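Local coordinates for protein mycobacterial cidal antitoxin MbcA (Mycobacterium tuberculosis, PDB 6FKG) that neutralizes the NAD+ phosphorylase toxin MbcT by binding it and blocking access to its active site, at residues Arg18-Thr22 and Ala74-Phe79; Arg54-Tyr60 and Val94-Tyr99. One frame throughout, in Å; residues are numbered along the deposited sequence.

Contact 1 of 2, residues Arg18-Thr22 and Ala74-Phe79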
ATOM      1  N   ARG C  18      27.717  28.850   2.214  1.00 44.02           N
ATOM      2  CA  ARG C  18      28.711  28.709   1.152  1.00 46.40           C
ATOM      3  C   ARG C  18      28.031  28.593  -0.214  1.00 41.35           C
ATOM      4  O   ARG C  18      28.579  29.014  -1.226  1.00 41.79           O
ATOM      5  CB  ARG C  18      29.622  27.504   1.412  1.00 44.44           C
ATOM      6  CG  ARG C  18      30.684  27.773   2.475  1.00 58.00           C
ATOM      7  CD  ARG C  18      31.717  26.660   2.557  1.00 56.93           C
ATOM      8  NE  ARG C  18      31.148  25.405   3.040  1.00 49.04           N
ATOM      9  CZ  ARG C  18      31.024  25.084   4.325  1.00 56.05           C
ATOM     10  NH1 ARG C  18      31.425  25.932   5.267  1.00 58.57           N
ATOM     11  NH2 ARG C  18      30.499  23.915   4.671  1.00 49.20           N
ATOM     12  N   LEU C  19      26.823  28.045  -0.227  1.00 42.80           N
ATOM     13  CA  LEU C  19      26.065  27.897  -1.465  1.00 42.57           C
ATOM     14  C   LEU C  19      25.240  29.152  -1.768  1.00 39.88           C
ATOM     15  O   LEU C  19      24.756  29.334  -2.881  1.00 44.26           O
ATOM     16  CB  LEU C  19      25.159  26.673  -1.371  1.00 40.52           C
ATOM     17  CG  LEU C  19      24.257  26.265  -2.537  1.00 38.70           C
ATOM     18  CD1 LEU C  19      25.061  26.059  -3.793  1.00 45.64           C
ATOM     19  CD2 LEU C  19      23.505  24.978  -2.156  1.00 41.19           C
ATOM     20  N   GLY C  20      25.078  30.012  -0.769  1.00 43.23           N
ATOM     21  CA  GLY C  20      24.389  31.281  -0.962  1.00 42.83           C
ATOM     22  C   GLY C  20      22.875  31.199  -0.991  1.00 41.49           C
ATOM     23  O   GLY C  20      22.205  32.094  -1.516  1.00 40.32           O
ATOM     24  N   LEU C  21      22.318  30.128  -0.430  1.00 37.24           N
ATOM     25  CA  LEU C  21      20.870  29.998  -0.374  1.00 41.86           C
ATOM     26  C   LEU C  21      20.257  31.043   0.549  1.00 46.01           C
ATOM     27  O   LEU C  21      20.856  31.441   1.548  1.00 41.23           O
ATOM     28  CB  LEU C  21      20.469  28.603   0.098  1.00 40.49           C
ATOM     29  CG  LEU C  21      20.988  27.452  -0.772  1.00 41.37           C
ATOM     30  CD1 LEU C  21      20.370  26.138  -0.308  1.00 43.89           C
ATOM     31  CD2 LEU C  21      20.726  27.694  -2.252  1.00 38.31           C
ATOM     32  N   THR C  22      19.063  31.493   0.202  1.00 38.95           N
ATOM     33  CA  THR C  22      18.299  32.351   1.097  1.00 46.01           C
ATOM     34  C   THR C  22      17.529  31.467   2.063  1.00 46.93           C
ATOM     35  O   THR C  22      17.288  30.302   1.762  1.00 41.60           O
ATOM     36  CB  THR C  22      17.310  33.233   0.343  1.00 42.38           C
ATOM     37  OG1 THR C  22      16.271  32.406  -0.193  1.00 41.15           O
ATOM     38  CG2 THR C  22      18.011  33.967  -0.798  1.00 47.04           C
ATOM     39  N   ALA C  74      26.723  26.875  -8.788  1.00 32.25           N
ATOM     40  CA  ALA C  74      26.171  25.848  -7.924  1.00 31.53           C
ATOM     41  C   ALA C  74      24.782  26.278  -7.481  1.00 31.36           C
ATOM     42  O   ALA C  74      23.827  25.505  -7.503  1.00 31.96           O
ATOM     43  CB  ALA C  74      27.081  25.617  -6.723  1.00 32.67           C
ATOM     44  N   ASN C  75      24.672  27.547  -7.118  1.00 32.17           N
ATOM     45  CA  ASN C  75      23.403  28.093  -6.687  1.00 31.05           C
ATOM     46  C   ASN C  75      22.328  27.994  -7.784  1.00 34.82           C
ATOM     47  O   ASN C  75      21.242  27.479  -7.553  1.00 35.98           O
ATOM     48  CB  ASN C  75      23.607  29.539  -6.256  1.00 35.94           C
ATOM     49  CG  ASN C  75      22.346  30.165  -5.722  1.00 41.82           C
ATOM     50  OD1 ASN C  75      21.414  30.438  -6.471  1.00 44.09           O
ATOM     51  ND2 ASN C  75      22.324  30.429  -4.423  1.00 37.90           N
ATOM     52  N   VAL C  76      22.642  28.496  -8.974  1.00 34.84           N
ATOM     53  CA  VAL C  76      21.740  28.382 -10.120  1.00 35.64           C
ATOM     54  C   VAL C  76      21.355  26.925 -10.408  1.00 32.68           C
ATOM     55  O   VAL C  76      20.200  26.603 -10.705  1.00 30.96           O
ATOM     56  CB  VAL C  76      22.388  28.980 -11.388  1.00 39.19           C
ATOM     57  CG1 VAL C  76      21.517  28.730 -12.618  1.00 44.25           C
ATOM     58  CG2 VAL C  76      22.674  30.485 -11.195  1.00 38.82           C
ATOM     59  N   TRP C  77      22.341  26.047 -10.343  1.00 30.98           N
ATOM     60  CA  TRP C  77      22.131  24.614 -10.625  1.00 30.64           C
ATOM     61  C   TRP C  77      21.059  23.978  -9.738  1.00 34.38           C
ATOM     62  O   TRP C  77      20.275  23.138 -10.196  1.00 30.75           O
ATOM     63  CB  TRP C  77      23.454  23.873 -10.441  1.00 27.64           C
ATOM     64  CG  TRP C  77      23.469  22.432 -10.801  1.00 29.30           C
ATOM     65  CD1 TRP C  77      23.737  21.895 -12.035  1.00 30.04           C
ATOM     66  CD2 TRP C  77      23.285  21.319  -9.905  1.00 30.13           C
ATOM     67  NE1 TRP C  77      23.709  20.511 -11.958  1.00 30.39           N
ATOM     68  CE2 TRP C  77      23.427  20.140 -10.667  1.00 29.26           C
ATOM     69  CE3 TRP C  77      22.981  21.210  -8.542  1.00 30.21           C
ATOM     70  CZ2 TRP C  77      23.295  18.863 -10.109  1.00 30.87           C
ATOM     71  CZ3 TRP C  77      22.857  19.936  -7.984  1.00 29.82           C
ATOM     72  CH2 TRP C  77      23.018  18.786  -8.766  1.00 28.32           C
ATOM     73  N   MET C  78      21.016  24.392  -8.472  1.00 28.50           N
ATOM     74  CA  MET C  78      20.034  23.843  -7.537  1.00 29.24           C
ATOM     75  C   MET C  78      18.617  24.115  -8.014  1.00 34.64           C
ATOM     76  O   MET C  78      17.725  23.306  -7.757  1.00 33.62           O
ATOM     77  CB  MET C  78      20.218  24.425  -6.129  1.00 32.15           C
ATOM     78  CG  MET C  78      21.475  23.978  -5.426  1.00 36.29           C
ATOM     79  SD  MET C  78      21.420  22.240  -4.969  1.00 33.10           S
ATOM     80  CE  MET C  78      20.060  22.228  -3.811  1.00 31.66           C
ATOM     81  N   PHE C  79      18.411  25.221  -8.741  1.00 33.13           N
ATOM     82  CA  PHE C  79      17.050  25.616  -9.112  1.00 34.54           C
ATOM     83  C   PHE C  79      16.780  25.525 -10.608  1.00 38.34           C
ATOM     84  O   PHE C  79      15.768  26.025 -11.105  1.00 37.14           O
ATOM     85  CB  PHE C  79      16.771  27.031  -8.590  1.00 36.39           C
ATOM     86  CG  PHE C  79      17.033  27.158  -7.118  1.00 38.04           C
ATOM     87  CD1 PHE C  79      16.153  26.602  -6.204  1.00 37.98           C
ATOM     88  CD2 PHE C  79      18.188  27.771  -6.650  1.00 35.44           C
ATOM     89  CE1 PHE C  79      16.406  26.673  -4.850  1.00 40.94           C
ATOM     90  CE2 PHE C  79      18.444  27.853  -5.297  1.00 37.16           C
ATOM     91  CZ  PHE C  79      17.556  27.302  -4.393  1.00 40.89           C
TER
HETATM   92  O   HOH W   1      20.285  32.131  -3.283  1.00 44.08           O

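Contact 2 of 2, residues Arg54-Tyr60 and Val94-Tyr99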
ATOM      1  N   ARG C  54      15.796  16.850   6.435  1.00 35.58           N
ATOM      2  CA  ARG C  54      15.963  17.517   5.143  1.00 31.40           C
ATOM      3  C   ARG C  54      17.063  18.581   5.181  1.00 33.48           C
ATOM      4  O   ARG C  54      17.778  18.755   4.199  1.00 33.59           O
ATOM      5  CB  ARG C  54      14.651  18.158   4.683  1.00 33.00           C
ATOM      6  CG  ARG C  54      13.588  17.166   4.267  1.00 35.64           C
ATOM      7  CD  ARG C  54      13.915  16.491   2.937  1.00 38.06           C
ATOM      8  NE  ARG C  54      12.820  15.595   2.591  1.00 40.88           N
ATOM      9  CZ  ARG C  54      12.757  14.315   2.944  1.00 45.13           C
ATOM     10  NH1 ARG C  54      13.756  13.753   3.623  1.00 38.28           N
ATOM     11  NH2 ARG C  54      11.697  13.594   2.606  1.00 40.33           N
ATOM     12  N   LEU C  55      17.194  19.295   6.298  1.00 34.21           N
ATOM     13  CA  LEU C  55      18.270  20.276   6.443  1.00 35.82           C
ATOM     14  C   LEU C  55      19.634  19.602   6.317  1.00 34.25           C
ATOM     15  O   LEU C  55      20.548  20.113   5.659  1.00 33.29           O
ATOM     16  CB  LEU C  55      18.183  21.002   7.789  1.00 32.06           C
ATOM     17  CG  LEU C  55      17.507  22.362   7.918  1.00 41.81           C
ATOM     18  CD1 LEU C  55      17.633  22.821   9.352  1.00 42.28           C
ATOM     19  CD2 LEU C  55      18.118  23.384   6.971  1.00 43.62           C
ATOM     20  N   ILE C  56      19.774  18.439   6.944  1.00 30.69           N
ATOM     21  CA  ILE C  56      21.038  17.728   6.883  1.00 30.49           C
ATOM     22  C   ILE C  56      21.294  17.225   5.471  1.00 31.56           C
ATOM     23  O   ILE C  56      22.417  17.318   4.959  1.00 29.84           O
ATOM     24  CB  ILE C  56      21.065  16.559   7.874  1.00 30.49           C
ATOM     25  CG1 ILE C  56      21.011  17.114   9.295  1.00 33.42           C
ATOM     26  CG2 ILE C  56      22.303  15.703   7.654  1.00 36.10           C
ATOM     27  CD1 ILE C  56      20.635  16.081  10.343  1.00 46.85           C
ATOM     28  N   GLU C  57      20.250  16.716   4.824  1.00 31.04           N
ATOM     29  CA  GLU C  57      20.401  16.226   3.461  1.00 28.75           C
ATOM     30  C   GLU C  57      20.795  17.367   2.513  1.00 31.81           C
ATOM     31  O   GLU C  57      21.629  17.201   1.625  1.00 28.18           O
ATOM     32  CB  GLU C  57      19.117  15.545   3.009  1.00 28.38           C
ATOM     33  CG  GLU C  57      18.892  14.227   3.770  1.00 31.58           C
ATOM     34  CD  GLU C  57      17.472  13.712   3.673  1.00 37.52           C
ATOM     35  OE1 GLU C  57      16.627  14.381   3.052  1.00 33.40           O
ATOM     36  OE2 GLU C  57      17.194  12.626   4.223  1.00 37.69           O
ATOM     37  N   LEU C  58      20.207  18.529   2.728  1.00 27.99           N
ATOM     38  CA  LEU C  58      20.563  19.709   1.932  1.00 31.39           C
ATOM     39  C   LEU C  58      22.025  20.112   2.151  1.00 31.50           C
ATOM     40  O   LEU C  58      22.728  20.474   1.201  1.00 28.06           O
ATOM     41  CB  LEU C  58      19.636  20.866   2.278  1.00 30.75           C
ATOM     42  CG  LEU C  58      19.916  22.187   1.567  1.00 30.33           C
ATOM     43  CD1 LEU C  58      19.871  22.024   0.032  1.00 27.89           C
ATOM     44  CD2 LEU C  58      18.912  23.253   2.045  1.00 32.33           C
ATOM     45  N   ALA C  59      22.486  20.049   3.401  1.00 32.37           N
ATOM     46  CA  ALA C  59      23.895  20.307   3.705  1.00 29.61           C
ATOM     47  C   ALA C  59      24.814  19.300   3.001  1.00 30.87           C
ATOM     48  O   ALA C  59      25.841  19.694   2.433  1.00 30.79           O
ATOM     49  CB  ALA C  59      24.133  20.293   5.234  1.00 31.33           C
ATOM     50  N   TYR C  60      24.455  18.011   3.015  1.00 32.03           N
ATOM     51  CA  TYR C  60      25.202  17.023   2.218  1.00 30.88           C
ATOM     52  C   TYR C  60      25.359  17.475   0.773  1.00 30.28           C
ATOM     53  O   TYR C  60      26.448  17.424   0.198  1.00 30.68           O
ATOM     54  CB  TYR C  60      24.511  15.662   2.178  1.00 26.01           C
ATOM     55  CG  TYR C  60      24.440  14.915   3.492  1.00 30.28           C
ATOM     56  CD1 TYR C  60      25.286  15.224   4.552  1.00 32.57           C
ATOM     57  CD2 TYR C  60      23.501  13.911   3.670  1.00 31.43           C
ATOM     58  CE1 TYR C  60      25.203  14.531   5.758  1.00 34.26           C
ATOM     59  CE2 TYR C  60      23.407  13.218   4.862  1.00 37.38           C
ATOM     60  CZ  TYR C  60      24.254  13.531   5.904  1.00 39.65           C
ATOM     61  OH  TYR C  60      24.135  12.825   7.084  1.00 41.08           O
ATOM     62  N   VAL C  94      15.692  17.270  -3.438  1.00 27.90           N
ATOM     63  CA  VAL C  94      16.118  17.281  -2.040  1.00 28.26           C
ATOM     64  C   VAL C  94      14.885  17.467  -1.165  1.00 30.88           C
ATOM     65  O   VAL C  94      14.694  16.738  -0.193  1.00 31.54           O
ATOM     66  CB  VAL C  94      17.165  18.381  -1.752  1.00 30.57           C
ATOM     67  CG1 VAL C  94      17.433  18.485  -0.263  1.00 29.85           C
ATOM     68  CG2 VAL C  94      18.477  18.082  -2.506  1.00 29.78           C
ATOM     69  N   ARG C  95      14.039  18.429  -1.530  1.00 29.10           N
ATOM     70  CA  ARG C  95      12.789  18.666  -0.803  1.00 30.78           C
ATOM     71  C   ARG C  95      11.978  17.382  -0.643  1.00 33.62           C
ATOM     72  O   ARG C  95      11.438  17.088   0.435  1.00 33.91           O
ATOM     73  CB  ARG C  95      11.953  19.715  -1.532  1.00 32.99           C
ATOM     74  CG  ARG C  95      10.660  20.094  -0.827  1.00 37.37           C
ATOM     75  CD  ARG C  95       9.763  20.868  -1.785  1.00 37.24           C
ATOM     76  NE  ARG C  95       9.460  20.065  -2.970  1.00 39.16           N
ATOM     77  CZ  ARG C  95       9.025  20.574  -4.117  1.00 43.09           C
ATOM     78  NH1 ARG C  95       8.834  21.882  -4.229  1.00 42.28           N
ATOM     79  NH2 ARG C  95       8.780  19.777  -5.147  1.00 42.84           N
ATOM     80  N   ASP C  96      11.916  16.604  -1.719  1.00 31.26           N
ATOM     81  CA  ASP C  96      11.037  15.445  -1.768  1.00 34.15           C
ATOM     82  C   ASP C  96      11.708  14.137  -1.344  1.00 37.48           C
ATOM     83  O   ASP C  96      11.163  13.059  -1.573  1.00 38.99           O
ATOM     84  CB  ASP C  96      10.454  15.310  -3.179  1.00 43.44           C
ATOM     85  CG  ASP C  96       9.564  16.495  -3.547  1.00 45.63           C
ATOM     86  OD1 ASP C  96       9.151  17.220  -2.620  1.00 40.59           O
ATOM     87  OD2 ASP C  96       9.268  16.700  -4.745  1.00 42.08           O
ATOM     88  N   GLY C  97      12.874  14.229  -0.715  1.00 34.04           N
ATOM     89  CA  GLY C  97      13.515  13.048  -0.152  1.00 33.33           C
ATOM     90  C   GLY C  97      14.468  12.298  -1.066  1.00 36.00           C
ATOM     91  O   GLY C  97      15.006  11.256  -0.686  1.00 36.26           O
ATOM     92  N   GLU C  98      14.705  12.824  -2.259  1.00 31.23           N
ATOM     93  CA  GLU C  98      15.555  12.130  -3.228  1.00 30.09           C
ATOM     94  C   GLU C  98      16.974  12.692  -3.289  1.00 33.47           C
ATOM     95  O   GLU C  98      17.593  12.711  -4.359  1.00 30.96           O
ATOM     96  CB  GLU C  98      14.909  12.181  -4.619  1.00 32.52           C
ATOM     97  CG  GLU C  98      13.533  11.555  -4.657  1.00 38.18           C
ATOM     98  CD  GLU C  98      12.799  11.817  -5.957  1.00 47.81           C
ATOM     99  OE1 GLU C  98      13.403  11.644  -7.034  1.00 43.80           O
ATOM    100  OE2 GLU C  98      11.620  12.213  -5.895  1.00 50.86           O
ATOM    101  N   TYR C  99      17.503  13.135  -2.146  1.00 30.87           N
ATOM    102  CA  TYR C  99      18.855  13.688  -2.121  1.00 28.37           C
ATOM    103  C   TYR C  99      19.909  12.676  -2.597  1.00 27.69           C
ATOM    104  O   TYR C  99      20.950  13.065  -3.113  1.00 30.31           O
ATOM    105  CB  TYR C  99      19.226  14.186  -0.712  1.00 29.92           C
ATOM    106  CG  TYR C  99      19.634  13.078   0.236  1.00 31.97           C
ATOM    107  CD1 TYR C  99      18.674  12.238   0.805  1.00 28.48           C
ATOM    108  CD2 TYR C  99      20.972  12.854   0.548  1.00 33.08           C
ATOM    109  CE1 TYR C  99      19.028  11.230   1.650  1.00 31.26           C
ATOM    110  CE2 TYR C  99      21.338  11.820   1.407  1.00 34.07           C
ATOM    111  CZ  TYR C  99      20.357  11.021   1.952  1.00 37.36           C
ATOM    112  OH  TYR C  99      20.675   9.992   2.808  1.00 37.95           O
TER
HETATM  113  O   HOH W   2      16.201  14.556   0.325  1.00 32.67           O

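Contact 1 of 2, residues Arg18-Thr22 and Ala74-Phe79
The Phe79 ring meets Leu21 at its edge, near the ring plane, where Leu21 CD2 lies 3.8 Å from Phe79 CE2. One face of the ring carries Met78 CB, offset toward the rim. The carboxamide of Asn75 is a second flat group. With CG anti to the backbone N (chi1 -177°), this amide reaches across to the turn that follows Leu19. Asn75 ND2 donates to Leu19 O over 3.1 Å, and the bond is nearly straight at 168°. The acceptor lies in the amide plane, while the donor is tilted 20° from the carbonyl plane. The same nitrogen donates to a water at 2.9 Å from Asn75 ND2, and this water lies within hydrogen-bonding distance of Gly20 O and probably donates to it. ND2 thus has two acceptors, Leu19 O at the helix end and the water beside Gly20. Gly20 leaves that helix with positive phi, and Leu21 CD2 also lies near Asn75 ND2. The rest of the contact is apolar. The two methyls of Leu19 part company: CD1 sits 3.6 Å from Ala74 CB, and Leu19 CD2 reaches Met78 CG at 4.0 Å.

The contact joins the C-terminal end of helix 7-19 to helix 71-78. Helix 52-65 lies next to both, with Ala62 touching Leu19 and Leu65 touching Ala74 and Met78. Helix 90-95 adds Ala91 against Met78 and Phe79. Trp77 takes another direction, toward helix 99-110 and Ala77 of the neighbouring MbcT chain.

Contact 2 of 2, residues Arg54-Tyr60 and Val94-Tyr99
A Schellman motif ends helix 90-95, and Arg54 of helix 52-65 lies over it. Gly97, with positive phi, is the C-prime residue: Gly97 N bonds to Val94 O, and Glu98 N to the carbonyl of the residue before Val94. Gly97 CA sits over the centre of one face of the Arg54 guanidinium, 3.3 Å from Arg54 NH2. Arg54 NE donates to Arg95 O at 3.0 Å (148°) from above the carbonyl plane, not along a lone pair. The arginine chain bends at chi2 (-72°), and its NH1 turns back to the syn side of Glu57 OE1, a bent 3.0 Å salt bridge tilted from the guanidinium plane.

Glu57 then stacks on Tyr99. Glu57 CG stands 3.6 Å from the ring centroid of Tyr99, a CH-pi contact over the face. The carboxylate lies over the CD1-CE1 side of the ring, the planes 12° apart. Tyr99 CE2 comes to the edge of the Tyr60 ring, 3.8 Å from Tyr60 CD2, and the side chains cross at a slant. Leu58 CB packs on Val94 CG1. Water 2.8 Å from Glu57 OE1 donates to that oxygen and Val94 O and accepts from Tyr99 N.

Arg54 brings positive charge to the carbonyl end of helix 90-95, probably a favourable match to the helix dipole. Glu57 OE1 receives Arg54 and the water, while OE2 accepts from Gln53, which would help hold the carboxylate flat on the ring. Tyr60 OH bonds to His133 of the MbcT chain, and Leu53 of that chain packs on both tyrosines, so this edge belongs to the toxin interface.

How the contacts relate
Contact 1 and contact 2 have centres about 14 Å apart and meet through Leu58 of helix 52-65. Leu58 CD1 lies 3.9 Å from Met78 CE, and Leu58 CD2 lies 4.0 Å from Leu21 CD1. One leucine thus touches both segments of contact 1. The segments alternate along the chain, and together the contacts join helices 7-19, 52-65, 71-78 and 90-95. A backbone hydrogen bond between Met78 and Ala91 ties the second segment of contact 1 to the helix that ends in contact 2. Contact 2 touches the MbcT chain through Tyr60 and Tyr99, and Trp77, outside contact 1 proper, also does so, consistent with the antitoxin blocking access to the MbcT active site.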